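Local coordinates for protein 1,4-beta-N-Acetylmuramidase M1 (Streptomyces coelicolor, PDB 1JFX) that hydrolyses the beta-1,4 linkages between N-acetylmuramic acid and N-acetylglucosamine in peptidoglycan, acting as a secreted bacteriolytic lysozyme of glycosyl hydrolase family 25, at residues D43-S46 and A47-N51; R117-I120 and N121-A125. All coordinates share one frame; numbering follows the deposited sequence.

Interaction 1: D43-S46 and A47-N51; sequences DRFS and ANYTN
Helix 45-54 is an outer helix of the beta-alpha-barrel, and Phe45, its first residue, lies alongside Tyr49 one turn on. CZ of Phe45 comes within 3.4 Å of CD1 of Tyr49. The rings meet obliquely, with planes at 35°. A CH-pi contact adds to this: CB of Tyr49 sits over one face of the Phe45 ring, 4.1 Å from its centroid. Both CG atoms are anti to the backbone N (chi1 178° and -162°), which sends the rings off the helix in the same direction. In the backbone of the same turn, Tyr49 N donates to Phe45 O. Asn48 N likewise donates to Arg44 O at 3.0 Å. Ser46 O takes two bonds from one residue, Thr50 N at 3.0 Å and Thr50 OG1 at 2.9 Å, which come to it from above and below the carbonyl plane. A water accepts from Ala47 N and donates to Asp43 O. Asn48 OD1 bonds Trp19 NE1, and Phe45 packs on Ile32 and Ala34 of strand 29-36. The Tyr49 ring also makes a cation-pi contact with Arg59. The Thr50 hydroxyl thus turns its bond back onto its own helix, and water extends the bonding at the helix start.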
loop_
_atom_site.group_PDB
_atom_site.type_symbol
_atom_site.label_atom_id
_atom_site.label_comp_id
_atom_site.label_asym_id
_atom_site.label_seq_id
_atom_site.Cartn_x
_atom_site.Cartn_y
_atom_site.Cartn_z
ATOM N N ASP A 43 9.471 -8.669 10.265
ATOM C CA ASP A 43 10.200 -9.935 10.300
ATOM C C ASP A 43 9.755 -10.995 9.313
ATOM O O ASP A 43 10.535 -11.891 8.998
ATOM C CB ASP A 43 10.167 -10.553 11.702
ATOM C CG ASP A 43 11.055 -9.823 12.688
ATOM O OD1 ASP A 43 12.171 -9.419 12.301
ATOM O OD2 ASP A 43 10.643 -9.671 13.857
ATOM N N ARG A 44 8.517 -10.897 8.833
ATOM C CA ARG A 44 7.998 -11.881 7.885
ATOM C C ARG A 44 8.131 -11.402 6.447
ATOM O O ARG A 44 7.804 -12.147 5.529
ATOM C CB ARG A 44 6.516 -12.147 8.149
ATOM C CG ARG A 44 6.177 -12.742 9.518
ATOM C CD ARG A 44 6.395 -14.228 9.557
ATOM N NE ARG A 44 5.865 -14.812 10.789
ATOM C CZ ARG A 44 5.954 -16.103 11.086
ATOM N NH1 ARG A 44 6.549 -16.940 10.240
ATOM N NH2 ARG A 44 5.454 -16.556 12.227
ATOM N N PHE A 45 8.609 -10.175 6.247
ATOM C CA PHE A 45 8.706 -9.629 4.891
ATOM C C PHE A 45 9.426 -10.457 3.833
ATOM O O PHE A 45 8.861 -10.728 2.780
ATOM C CB PHE A 45 9.330 -8.230 4.876
ATOM C CG PHE A 45 9.481 -7.679 3.489
ATOM C CD1 PHE A 45 8.369 -7.245 2.777
ATOM C CD2 PHE A 45 10.719 -7.699 2.850
ATOM C CE1 PHE A 45 8.487 -6.843 1.444
ATOM C CE2 PHE A 45 10.850 -7.303 1.526
ATOM C CZ PHE A 45 9.735 -6.876 0.816
ATOM N N SER A 46 10.678 -10.832 4.093
ATOM C CA SER A 46 11.436 -11.596 3.110
ATOM C C SER A 46 10.770 -12.887 2.667
ATOM O O SER A 46 10.732 -13.194 1.472
ATOM C CB SER A 46 12.839 -11.898 3.641
ATOM O OG SER A 46 13.635 -10.733 3.604
ATOM N N ALA A 47 10.246 -13.642 3.625
ATOM C CA ALA A 47 9.597 -14.896 3.285
ATOM C C ALA A 47 8.307 -14.632 2.519
ATOM O O ALA A 47 8.034 -15.292 1.526
ATOM C CB ALA A 47 9.314 -15.708 4.549
ATOM N N ASN A 48 7.516 -13.661 2.960
ATOM C CA ASN A 48 6.270 -13.381 2.254
ATOM C C ASN A 48 6.539 -12.929 0.824
ATOM O O ASN A 48 5.901 -13.380 -0.120
ATOM C CB ASN A 48 5.458 -12.302 2.974
ATOM C CG ASN A 48 4.728 -12.837 4.189
ATOM O OD1 ASN A 48 4.344 -14.009 4.224
ATOM N ND2 ASN A 48 4.509 -11.976 5.183
ATOM N N TYR A 49 7.501 -12.028 0.678
ATOM C CA TYR A 49 7.846 -11.480 -0.623
ATOM C C TYR A 49 8.308 -12.582 -1.572
ATOM O O TYR A 49 7.942 -12.598 -2.746
ATOM C CB TYR A 49 8.945 -10.435 -0.446
ATOM C CG TYR A 49 9.124 -9.478 -1.601
ATOM C CD1 TYR A 49 8.226 -8.430 -1.813
ATOM C CD2 TYR A 49 10.230 -9.580 -2.442
ATOM C CE1 TYR A 49 8.435 -7.493 -2.839
ATOM C CE2 TYR A 49 10.450 -8.659 -3.465
ATOM C CZ TYR A 49 9.551 -7.619 -3.655
ATOM O OH TYR A 49 9.784 -6.688 -4.649
ATOM N N THR A 50 9.105 -13.509 -1.048
ATOM C CA THR A 50 9.612 -14.612 -1.856
ATOM C C THR A 50 8.503 -15.595 -2.205
ATOM O O THR A 50 8.299 -15.940 -3.383
ATOM C CB THR A 50 10.729 -15.372 -1.092
ATOM O OG1 THR A 50 11.825 -14.481 -0.857
ATOM C CG2 THR A 50 11.226 -16.587 -1.894
ATOM N N ASN A 51 7.776 -16.035 -1.178
ATOM C CA ASN A 51 6.733 -17.030 -1.370
ATOM C C ASN A 51 5.529 -16.547 -2.173
ATOM O O ASN A 51 4.942 -17.313 -2.929
ATOM C CB ASN A 51 6.307 -17.588 -0.007
ATOM C CG ASN A 51 7.460 -18.267 0.727
ATOM O OD1 ASN A 51 8.409 -18.757 0.108
ATOM N ND2 ASN A 51 7.376 -18.311 2.049
HETATM O O HOH W 1 11.122 -13.457 6.451
#

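Interaction 2: R117-I120 and N121-A125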
loop_
_atom_site.group_PDB
_atom_site.type_symbol
_atom_site.label_atom_id
_atom_site.label_comp_id
_atom_site.label_asym_id
_atom_site.label_seq_id
_atom_site.Cartn_x
_atom_site.Cartn_y
_atom_site.Cartn_z
ATOM N N ARG A 117 1.964 18.071 3.341
ATOM C CA ARG A 117 1.930 18.014 1.885
ATOM C C ARG A 117 3.363 17.875 1.383
ATOM O O ARG A 117 3.649 17.071 0.501
ATOM C CB ARG A 117 1.305 19.284 1.309
ATOM C CG ARG A 117 -0.175 19.377 1.586
ATOM C CD ARG A 117 -0.772 20.655 1.032
ATOM N NE ARG A 117 -2.203 20.711 1.308
ATOM C CZ ARG A 117 -3.034 21.580 0.740
ATOM N NH1 ARG A 117 -2.572 22.470 -0.129
ATOM N NH2 ARG A 117 -4.332 21.535 1.017
ATOM N N THR A 118 4.266 18.671 1.950
ATOM C CA THR A 118 5.670 18.617 1.559
ATOM C C THR A 118 6.255 17.239 1.831
ATOM O O THR A 118 6.973 16.692 0.994
ATOM C CB THR A 118 6.486 19.679 2.319
ATOM O OG1 THR A 118 6.028 20.978 1.927
ATOM C CG2 THR A 118 7.990 19.558 2.001
ATOM N N TRP A 119 5.941 16.682 2.995
ATOM C CA TRP A 119 6.457 15.367 3.375
ATOM C C TRP A 119 6.047 14.298 2.354
ATOM O O TRP A 119 6.871 13.480 1.913
ATOM C CB TRP A 119 5.935 14.997 4.777
ATOM C CG TRP A 119 6.721 13.887 5.461
ATOM C CD1 TRP A 119 7.690 14.042 6.408
ATOM C CD2 TRP A 119 6.613 12.470 5.225
ATOM N NE1 TRP A 119 8.198 12.816 6.780
ATOM C CE2 TRP A 119 7.554 11.835 6.067
ATOM C CE3 TRP A 119 5.812 11.678 4.382
ATOM C CZ2 TRP A 119 7.720 10.442 6.088
ATOM C CZ3 TRP A 119 5.976 10.289 4.403
ATOM C CH2 TRP A 119 6.922 9.690 5.249
ATOM N N ILE A 120 4.768 14.298 1.986
ATOM C CA ILE A 120 4.247 13.328 1.026
ATOM C C ILE A 120 4.866 13.573 -0.352
ATOM O O ILE A 120 5.240 12.635 -1.055
ATOM C CB ILE A 120 2.700 13.422 0.957
ATOM C CG1 ILE A 120 2.099 12.950 2.285
ATOM C CG2 ILE A 120 2.171 12.588 -0.212
ATOM C CD1 ILE A 120 0.638 13.367 2.496
ATOM N N ASN A 121 4.994 14.836 -0.736
ATOM C CA ASN A 121 5.585 15.149 -2.032
ATOM C C ASN A 121 7.041 14.672 -2.073
ATOM O O ASN A 121 7.512 14.145 -3.092
ATOM C CB ASN A 121 5.543 16.655 -2.282
ATOM C CG ASN A 121 5.775 16.996 -3.731
ATOM O OD1 ASN A 121 5.002 16.593 -4.599
ATOM N ND2 ASN A 121 6.841 17.731 -4.007
ATOM N N ASP A 122 7.751 14.854 -0.961
ATOM C CA ASP A 122 9.146 14.443 -0.879
ATOM C C ASP A 122 9.272 12.922 -0.960
ATOM O O ASP A 122 10.173 12.399 -1.628
ATOM C CB ASP A 122 9.790 14.946 0.419
ATOM C CG ASP A 122 10.049 16.450 0.409
ATOM O OD1 ASP A 122 9.923 17.081 -0.663
ATOM O OD2 ASP A 122 10.405 16.991 1.483
ATOM N N PHE A 123 8.387 12.208 -0.271
ATOM C CA PHE A 123 8.428 10.754 -0.315
ATOM C C PHE A 123 8.158 10.297 -1.749
ATOM O O PHE A 123 8.849 9.423 -2.282
ATOM C CB PHE A 123 7.396 10.143 0.650
ATOM C CG PHE A 123 7.543 8.650 0.841
ATOM C CD1 PHE A 123 7.141 7.752 -0.151
ATOM C CD2 PHE A 123 8.104 8.142 2.013
ATOM C CE1 PHE A 123 7.302 6.360 0.032
ATOM C CE2 PHE A 123 8.263 6.768 2.209
ATOM C CZ PHE A 123 7.864 5.870 1.216
ATOM N N HIS A 124 7.162 10.895 -2.387
ATOM C CA HIS A 124 6.851 10.520 -3.754
ATOM C C HIS A 124 8.034 10.804 -4.689
ATOM O O HIS A 124 8.410 9.962 -5.499
ATOM C CB HIS A 124 5.595 11.266 -4.248
ATOM C CG HIS A 124 5.330 11.088 -5.712
ATOM N ND1 HIS A 124 6.049 11.755 -6.683
ATOM C CD2 HIS A 124 4.474 10.271 -6.373
ATOM C CE1 HIS A 124 5.651 11.350 -7.877
ATOM N NE2 HIS A 124 4.698 10.449 -7.717
ATOM N N ALA A 125 8.632 11.984 -4.564
ATOM C CA ALA A 125 9.744 12.343 -5.435
ATOM C C ALA A 125 10.919 11.397 -5.282
ATOM O O ALA A 125 11.500 10.963 -6.283
ATOM C CB ALA A 125 10.199 13.763 -5.162
#
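Trp119 and Phe123 form the aromatic contact of this stretch of helix 113-131, one turn apart and leaving the helix in the same direction. CH2 of Trp119 lies 3.8 Å from CD2 of Phe123, and CZ3 of Trp119 is 4.0 Å from CB of Phe123. The planes of the indole six-membered ring and the phenyl ring differ by 22°. The rings are offset, with centroids 5.8 Å apart, and share little of their faces. The contact is made by a few carbons at the near corners of the two side chains. Both have CG opposite the backbone N (chi1 -162° and -170°), which keeps them alongside each other.

A second pair, Thr118 and Asp122, also runs side by side. Here the methyl CG2 of Thr118 lies 3.6 Å from OD2 of Asp122. The hydroxyl of Thr118 is used by its own helix, bonding Thr114 O.

The backbone bonds are regular alpha-helical ones. Asn121 N donates to Arg117 O, Asp122 N to Thr118 O, Phe123 N to Trp119 O and His124 N to Ile120 O.

Three polar ends are held outside the segment. Trp119 NE1 donates to Ser70 O, Arg117 NE to Thr148 O, and His124 NE2 bonds Asp134 OD1.

The helix belongs to the beta-alpha-beta unit of strands 96-98 and 136-139. Trp119 and Phe123 pack on Leu97 of strand 96-98 and on Gln75 of helix 72-81, and Ile120 meets Trp144 and Thr148 of helix 141-148.

Interaction 1 comes first along the chain, on helix 45-54, and interaction 2 follows on helix 113-131. Their centres are 27 Å apart and their nearest atoms about 13 Å, so they do not touch. Both helices belong to the same beta-alpha-barrel domain. Helix 45-54 meets strand 29-36, and helix 113-131 meets strand 96-98; strand 58-64 lies between these two strands in the sheet. Predicted catalytic residues lie within about 10 Å, side chain to side chain: Asp9 from Asn48 in interaction 1, Asp98 from Phe123 in interaction 2. Both helices thus pack on the outside of one barrel, whose strands 6-10 and 96-98 carry Asp9 and Asp98.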